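Local structure of putative mandelate racemase (Salmonella typhimurium, 2O56) at residues A[25-29]-A[52-56]; A[283-287]-A[312-318]; A[328-333]-A[380-384]. The protein binds magnesium and is probably a hydro-lyase (dehydratase) of the enolase superfamily, although its physiological substrate is unknown. One frame throughout, in Å; residues are numbered along the deposited sequence.

Contact 1 of 3, residues A[25-29]-A[52-56]; sequences WRPVV and ASAGI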
# COMPACT_ATOMS: atom_id res chain seq x y z
N TRP A 25 -15.29 -43.56 -7.41
CA TRP A 25 -13.90 -43.65 -7.01
C TRP A 25 -13.07 -44.05 -8.20
O TRP A 25 -13.24 -45.14 -8.75
CB TRP A 25 -13.73 -44.67 -5.89
CG TRP A 25 -12.36 -44.65 -5.27
CD1 TRP A 25 -11.44 -45.66 -5.27
CD2 TRP A 25 -11.75 -43.57 -4.55
NE1 TRP A 25 -10.30 -45.28 -4.59
CE2 TRP A 25 -10.47 -43.99 -4.14
CE3 TRP A 25 -12.18 -42.27 -4.20
CZ2 TRP A 25 -9.60 -43.18 -3.42
CZ3 TRP A 25 -11.32 -41.47 -3.48
CH2 TRP A 25 -10.05 -41.92 -3.09
N ARG A 26 -12.16 -43.17 -8.62
CA ARG A 26 -11.35 -43.44 -9.80
C ARG A 26 -9.89 -43.09 -9.62
O ARG A 26 -9.42 -42.12 -10.21
CB ARG A 26 -11.94 -42.72 -11.03
CG ARG A 26 -12.96 -43.54 -11.77
CD ARG A 26 -13.39 -42.86 -13.04
NE ARG A 26 -12.68 -43.38 -14.20
CZ ARG A 26 -12.73 -42.83 -15.42
NH1 ARG A 26 -13.44 -41.74 -15.64
NH2 ARG A 26 -12.06 -43.38 -16.43
N PRO A 27 -9.16 -43.89 -8.83
CA PRO A 27 -7.72 -43.73 -8.82
C PRO A 27 -7.11 -43.99 -10.18
O PRO A 27 -7.56 -44.88 -10.91
CB PRO A 27 -7.25 -44.78 -7.80
CG PRO A 27 -8.35 -45.75 -7.72
CD PRO A 27 -9.59 -44.97 -7.93
N VAL A 28 -6.10 -43.21 -10.53
CA VAL A 28 -5.48 -43.30 -11.85
C VAL A 28 -3.96 -43.27 -11.66
O VAL A 28 -3.43 -42.42 -10.96
CB VAL A 28 -5.94 -42.14 -12.75
CG1 VAL A 28 -5.03 -41.97 -13.95
CG2 VAL A 28 -7.37 -42.37 -13.20
N VAL A 29 -3.28 -44.21 -12.30
CA VAL A 29 -1.87 -44.42 -12.10
C VAL A 29 -1.09 -44.22 -13.40
O VAL A 29 -1.54 -44.62 -14.48
CB VAL A 29 -1.62 -45.81 -11.44
CG1 VAL A 29 -0.19 -46.25 -11.62
CG2 VAL A 29 -2.01 -45.77 -9.96
N ALA A 52 -11.78 -37.09 -13.42
CA ALA A 52 -10.87 -38.23 -13.67
C ALA A 52 -10.61 -38.64 -15.14
O ALA A 52 -9.47 -38.92 -15.50
CB ALA A 52 -11.25 -39.44 -12.81
N SER A 53 -11.64 -38.64 -15.99
CA SER A 53 -11.42 -38.89 -17.43
C SER A 53 -10.50 -37.87 -18.06
O SER A 53 -9.72 -38.21 -18.95
CB SER A 53 -12.74 -38.94 -18.24
OG SER A 53 -13.70 -39.79 -17.64
N ALA A 54 -10.60 -36.62 -17.61
CA ALA A 54 -9.74 -35.53 -18.09
C ALA A 54 -8.29 -35.79 -17.68
O ALA A 54 -7.35 -35.58 -18.47
CB ALA A 54 -10.22 -34.20 -17.52
N GLY A 55 -8.13 -36.24 -16.44
CA GLY A 55 -6.81 -36.58 -15.93
C GLY A 55 -6.12 -37.64 -16.75
O GLY A 55 -4.91 -37.55 -16.98
N ILE A 56 -6.88 -38.66 -17.18
CA ILE A 56 -6.39 -39.73 -18.05
C ILE A 56 -5.91 -39.21 -19.41
O ILE A 56 -4.79 -39.52 -19.83
CB ILE A 56 -7.49 -40.84 -18.26
CG1 ILE A 56 -7.64 -41.66 -16.99
CG2 ILE A 56 -7.10 -41.79 -19.39
CD1 ILE A 56 -9.00 -42.33 -16.89

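Contact 2 of 3, residues A[283-287]-A[312-318]; sequences PFLEN and MAHVYDK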
# COMPACT_ATOMS: atom_id res chain seq x y z
N PRO A 283 0.41 -15.95 -3.70
CA PRO A 283 -0.43 -14.88 -3.12
C PRO A 283 -0.90 -15.13 -1.71
O PRO A 283 -1.09 -14.18 -0.94
CB PRO A 283 -1.65 -14.86 -4.03
CG PRO A 283 -1.68 -16.23 -4.63
CD PRO A 283 -0.26 -16.58 -4.85
N PHE A 284 -1.11 -16.39 -1.36
CA PHE A 284 -1.46 -16.77 0.03
C PHE A 284 -0.30 -16.61 1.01
O PHE A 284 -0.49 -16.43 2.23
CB PHE A 284 -1.98 -18.20 0.04
CG PHE A 284 -3.20 -18.38 -0.78
CD1 PHE A 284 -4.45 -18.04 -0.26
CD2 PHE A 284 -3.11 -18.80 -2.10
CE1 PHE A 284 -5.61 -18.15 -1.03
CE2 PHE A 284 -4.26 -18.91 -2.89
CZ PHE A 284 -5.52 -18.59 -2.34
N LEU A 285 0.91 -16.72 0.48
CA LEU A 285 2.09 -16.51 1.32
C LEU A 285 2.29 -15.02 1.52
O LEU A 285 2.54 -14.56 2.63
CB LEU A 285 3.33 -17.14 0.69
CG LEU A 285 3.28 -18.65 0.48
CD1 LEU A 285 4.52 -19.08 -0.26
CD2 LEU A 285 3.20 -19.36 1.78
N GLU A 286 2.15 -14.26 0.44
CA GLU A 286 2.32 -12.81 0.49
C GLU A 286 1.23 -12.09 1.27
O GLU A 286 1.50 -11.09 1.91
CB GLU A 286 2.47 -12.24 -0.93
CG GLU A 286 3.82 -12.61 -1.55
CD GLU A 286 4.04 -12.00 -2.91
OE1 GLU A 286 3.32 -11.05 -3.29
OE2 GLU A 286 4.93 -12.48 -3.63
N ASN A 287 0.01 -12.62 1.24
CA ASN A 287 -1.09 -11.95 1.93
C ASN A 287 -1.29 -12.43 3.37
O ASN A 287 -2.11 -11.88 4.10
CB ASN A 287 -2.39 -11.93 1.08
CG ASN A 287 -3.21 -13.25 1.12
OD1 ASN A 287 -2.86 -14.21 1.78
ND2 ASN A 287 -4.32 -13.26 0.39
N MET A 312 9.51 -22.88 0.11
CA MET A 312 9.09 -21.48 0.01
C MET A 312 8.17 -21.09 1.18
O MET A 312 8.29 -20.02 1.76
CB MET A 312 8.32 -21.28 -1.28
CG MET A 312 8.06 -19.82 -1.59
SD MET A 312 7.47 -19.58 -3.27
CE MET A 312 5.91 -20.48 -3.21
N ALA A 313 7.27 -21.98 1.52
CA ALA A 313 6.34 -21.69 2.63
C ALA A 313 7.04 -21.51 3.99
O ALA A 313 6.53 -20.82 4.87
CB ALA A 313 5.30 -22.74 2.69
N HIS A 314 8.19 -22.17 4.17
CA HIS A 314 8.97 -22.11 5.41
C HIS A 314 9.47 -20.69 5.71
O HIS A 314 9.51 -20.29 6.87
CB HIS A 314 10.13 -23.13 5.33
CG HIS A 314 10.82 -23.39 6.64
ND1 HIS A 314 10.15 -23.68 7.81
CD2 HIS A 314 12.15 -23.47 6.95
CE1 HIS A 314 11.03 -23.90 8.78
NE2 HIS A 314 12.25 -23.78 8.28
N VAL A 315 9.76 -19.92 4.66
CA VAL A 315 10.10 -18.49 4.80
C VAL A 315 9.02 -17.66 5.52
O VAL A 315 9.31 -16.63 6.13
CB VAL A 315 10.41 -17.89 3.42
CG1 VAL A 315 10.91 -16.44 3.52
CG2 VAL A 315 11.42 -18.79 2.72
N TYR A 316 7.77 -18.12 5.42
CA TYR A 316 6.61 -17.37 5.92
C TYR A 316 6.03 -18.14 7.09
O TYR A 316 4.87 -17.93 7.46
CB TYR A 316 5.55 -17.23 4.82
CG TYR A 316 6.06 -16.47 3.60
CD1 TYR A 316 5.93 -15.10 3.51
CD2 TYR A 316 6.71 -17.14 2.56
CE1 TYR A 316 6.42 -14.41 2.41
CE2 TYR A 316 7.20 -16.46 1.44
CZ TYR A 316 7.05 -15.09 1.38
OH TYR A 316 7.50 -14.39 0.29
N ASP A 317 6.83 -19.04 7.65
CA ASP A 317 6.46 -19.78 8.86
C ASP A 317 5.20 -20.61 8.67
O ASP A 317 4.37 -20.70 9.58
CB ASP A 317 6.24 -18.82 10.03
CG ASP A 317 7.54 -18.43 10.73
OD1 ASP A 317 8.62 -18.55 10.11
OD2 ASP A 317 7.47 -18.00 11.90
N LYS A 318 5.04 -21.23 7.50
CA LYS A 318 3.92 -22.17 7.33
C LYS A 318 4.38 -23.57 7.65
O LYS A 318 5.55 -23.93 7.47
CB LYS A 318 3.24 -22.12 5.94
CG LYS A 318 3.11 -20.73 5.32
CD LYS A 318 2.17 -19.87 6.09
CE LYS A 318 2.12 -18.47 5.52
NZ LYS A 318 1.80 -17.49 6.61
O HOH W 1 2.55 -15.22 5.05

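Contact 3 of 3, residues A[328-333]-A[380-384]; sequences PISTAV and GIGQE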
# COMPACT_ATOMS: atom_id res chain seq x y z
N PRO A 328 -2.93 -46.19 -2.14
CA PRO A 328 -1.69 -46.37 -1.37
C PRO A 328 -0.48 -45.59 -1.90
O PRO A 328 0.38 -45.20 -1.11
CB PRO A 328 -1.45 -47.88 -1.47
CG PRO A 328 -2.84 -48.45 -1.59
CD PRO A 328 -3.52 -47.48 -2.53
N ILE A 329 -0.43 -45.33 -3.20
CA ILE A 329 0.70 -44.61 -3.79
C ILE A 329 0.76 -43.18 -3.28
O ILE A 329 1.83 -42.69 -2.91
CB ILE A 329 0.68 -44.66 -5.35
CG1 ILE A 329 1.08 -46.08 -5.82
CG2 ILE A 329 1.65 -43.65 -5.93
CD1 ILE A 329 0.91 -46.33 -7.33
N SER A 330 -0.40 -42.52 -3.25
CA SER A 330 -0.55 -41.22 -2.60
C SER A 330 -0.05 -41.23 -1.15
O SER A 330 0.70 -40.35 -0.73
CB SER A 330 -2.01 -40.77 -2.67
OG SER A 330 -2.10 -39.36 -2.55
N THR A 331 -0.47 -42.22 -0.38
CA THR A 331 -0.02 -42.30 1.00
C THR A 331 1.50 -42.40 1.12
O THR A 331 2.12 -41.64 1.87
CB THR A 331 -0.72 -43.44 1.74
OG1 THR A 331 -2.09 -43.08 1.92
CG2 THR A 331 -0.07 -43.69 3.12
N ALA A 332 2.09 -43.31 0.33
CA ALA A 332 3.53 -43.49 0.28
C ALA A 332 4.28 -42.19 0.05
O ALA A 332 5.19 -41.85 0.83
CB ALA A 332 3.90 -44.51 -0.81
N VAL A 333 3.92 -41.46 -1.00
CA VAL A 333 4.69 -40.30 -1.39
C VAL A 333 4.52 -39.17 -0.38
O VAL A 333 5.47 -38.45 -0.08
CB VAL A 333 4.44 -39.83 -2.85
CG1 VAL A 333 4.55 -40.99 -3.78
CG2 VAL A 333 3.07 -39.18 -3.01
N GLY A 380 12.96 -45.98 -4.18
CA GLY A 380 11.91 -45.15 -4.80
C GLY A 380 10.79 -44.88 -3.83
O GLY A 380 11.01 -44.78 -2.63
N ILE A 381 9.57 -44.79 -4.34
CA ILE A 381 8.44 -44.47 -3.48
C ILE A 381 8.05 -45.61 -2.55
O ILE A 381 7.36 -45.39 -1.56
CB ILE A 381 7.22 -43.92 -4.26
CG1 ILE A 381 6.54 -45.01 -5.09
CG2 ILE A 381 7.65 -42.73 -5.14
CD1 ILE A 381 5.16 -44.63 -5.56
N GLY A 382 8.48 -46.83 -2.89
CA GLY A 382 8.25 -48.02 -2.06
C GLY A 382 6.84 -48.58 -2.18
O GLY A 382 6.34 -49.24 -1.25
N GLN A 383 6.21 -48.29 -3.31
CA GLN A 383 4.83 -48.68 -3.56
C GLN A 383 4.58 -48.87 -5.05
O GLN A 383 5.16 -48.18 -5.89
CB GLN A 383 3.86 -47.66 -2.95
CG GLN A 383 2.40 -48.16 -2.85
CD GLN A 383 2.23 -49.45 -2.04
OE1 GLN A 383 2.56 -50.54 -2.52
NE2 GLN A 383 1.66 -49.33 -0.83
N GLU A 384 3.75 -49.86 -5.37
CA GLU A 384 3.54 -50.30 -6.75
C GLU A 384 2.17 -50.95 -6.80
O GLU A 384 1.76 -51.60 -5.84
CB GLU A 384 4.57 -51.37 -7.13
CG GLU A 384 5.98 -50.88 -7.41
CD GLU A 384 6.85 -51.94 -8.05
OE1 GLU A 384 6.39 -53.10 -8.17
OE2 GLU A 384 8.00 -51.61 -8.42
O HOH W 2 1.27 -46.88 0.80

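Contact 1 of 3, residues A[25-29]-A[52-56]
R26 lays its aliphatic stem over the methyl of A52, CB to CB at 3.8 Å, and carries its guanidinium on across the first turn of helix 52-66. This is the N-terminal capping domain of the enolase superfamily, in which helices pack against a small antiparallel sheet; here the start of a helix meets the lead-in to strand 28-34. The arginine chain bends at chi3 (98°), which brings one face of the guanidinium over the carbonyl carbon of A52 while S53 lies at its edge. R26 NH1 gives a hydrogen bond of 2.8 Å to S53 OG, the oxygen only 9° out of the guanidinium plane. Both partners are held further: R26 NH2 forms a salt bridge with D13, and S53 OG is hydrogen-bonded to D61 of a neighbouring subunit, so this polar chain runs from the sheet to a subunit interface. The side chain of I56 crosses those of R26 and V28 at about a right angle, its CD1 approaching R26 NH2 obliquely at 3.3 Å. Its packing on V28 is purely apolar: I56 CG1 touches both methyls of V28, 3.9 Å from CG2 and 4.0 Å from CG1.

Contact 2 of 3, residues A[283-287]-A[312-318]
L285 does most of the work where helix 277-286 packs beside the C-terminal end of helix 302-314, two successive outer helices of the (β/α)-barrel domain that bears the active site in this superfamily. The first segment begins with P283, whose carbonyl oxygen accepts the backbone N-H of N287 and so closes the turn that carries L285. F284 sends its ring the other way, against P252, L290 and helix 255-264. At L285 the contact proper starts: CB rests over a face of the Y316 ring in a CH-pi contact, 3.9 Å from the centroid and 13° off the ring normal, while V315 CG1 lies near the rim of the opposite face. E286 points away from the other helix; its OE2 is hydrogen-bonded to Y316 OH of a neighbouring subunit, and the Y316 of this chain pairs in the same way with that subunit's E286.

The second segment ends in a Schellman motif with D317, at positive phi, as C-prime residue. A313 O takes Y316 N and K318 N from opposite faces of its carbonyl plane. K318 NZ donates a hydrogen bond to L290 O and a weak one to Y316 O. It also gives one of 2.9 Å to a water whose further link to L285 O is unusually short and therefore doubtful. The firmer tie is apolar, the two leucine methyls dividing the helix end between them: L285 CD2 lies against A313 CB and the lysine stem, 3.8 Å from K318 CG, and L285 CD1 meets M312 CE at 3.5 Å.

Contact 3 of 3, residues A[328-333]-A[380-384]
Q383 presses its side chain against the first turn of helix 328-340, an outer helix of the (β/α)-barrel domain, from the irregular chain that follows strand 372-373. Its CB faces the methyl of A332, 3.8 Å from A332 CB. CG, anti to the backbone N (chi1 -166°), lies next to I329 CG1 at 3.9 Å, the two side chains passing at a slant. At chi2 (58°) the chain bends, and the amide is carried over to P328, whose CB stands 3.5 Å from Q383 NE2. That nitrogen has polar partners as well: it bonds to Y364 O and to a water that in turn donates to P328 O, so a water links residues 328-333 to 380-384, which share no direct hydrogen bond. At the other tip, Q383 OE1 accepts the backbone N-H of E384 at 3.2 Å, on a lone pair in the carbonyl plane. With both ends engaged, the rotation of the amide is fixed.

I381 adds apolar packing, against V333 one turn along the helix and against I329. Its CG2 lies beside V333 CG1, the two side chains pointing the same way, and its CD1 reaches I329 CG2 at 3.7 Å. G380 and G382, both at positive phi, flank I381 in the loop. I329 also packs on F41 and E43 of strand 39-44, so the helix start is shared with the N-terminal domain. Further along the helix, H336 NE2 makes a direct hydrogen bond to the loop at I381 O, an oxygen that comes within 3.6 Å of A332 CB.

In the fold
All three contacts are largely buried and lie away from the metal-binding glutamates, but they join different elements: a sheet lead-in to a helix in contact 1, helix to helix end in contact 2, helix to loop in contact 3. Contact 1 belongs to the N-terminal domain and is the one with a direct hydrogen bond between its segments, set beside a subunit interface. Contacts 2 and 3 lie in the barrel domain and are mainly apolar; contact 3 is bridged by a water, and contact 2 perhaps by one. Contact 2 borders two neighbouring subunits, whereas no other chain touches contact 3. Contacts 1 and 3 meet across the domain boundary, where V29 CG2 packs on I329 CD1 at 4.0 Å.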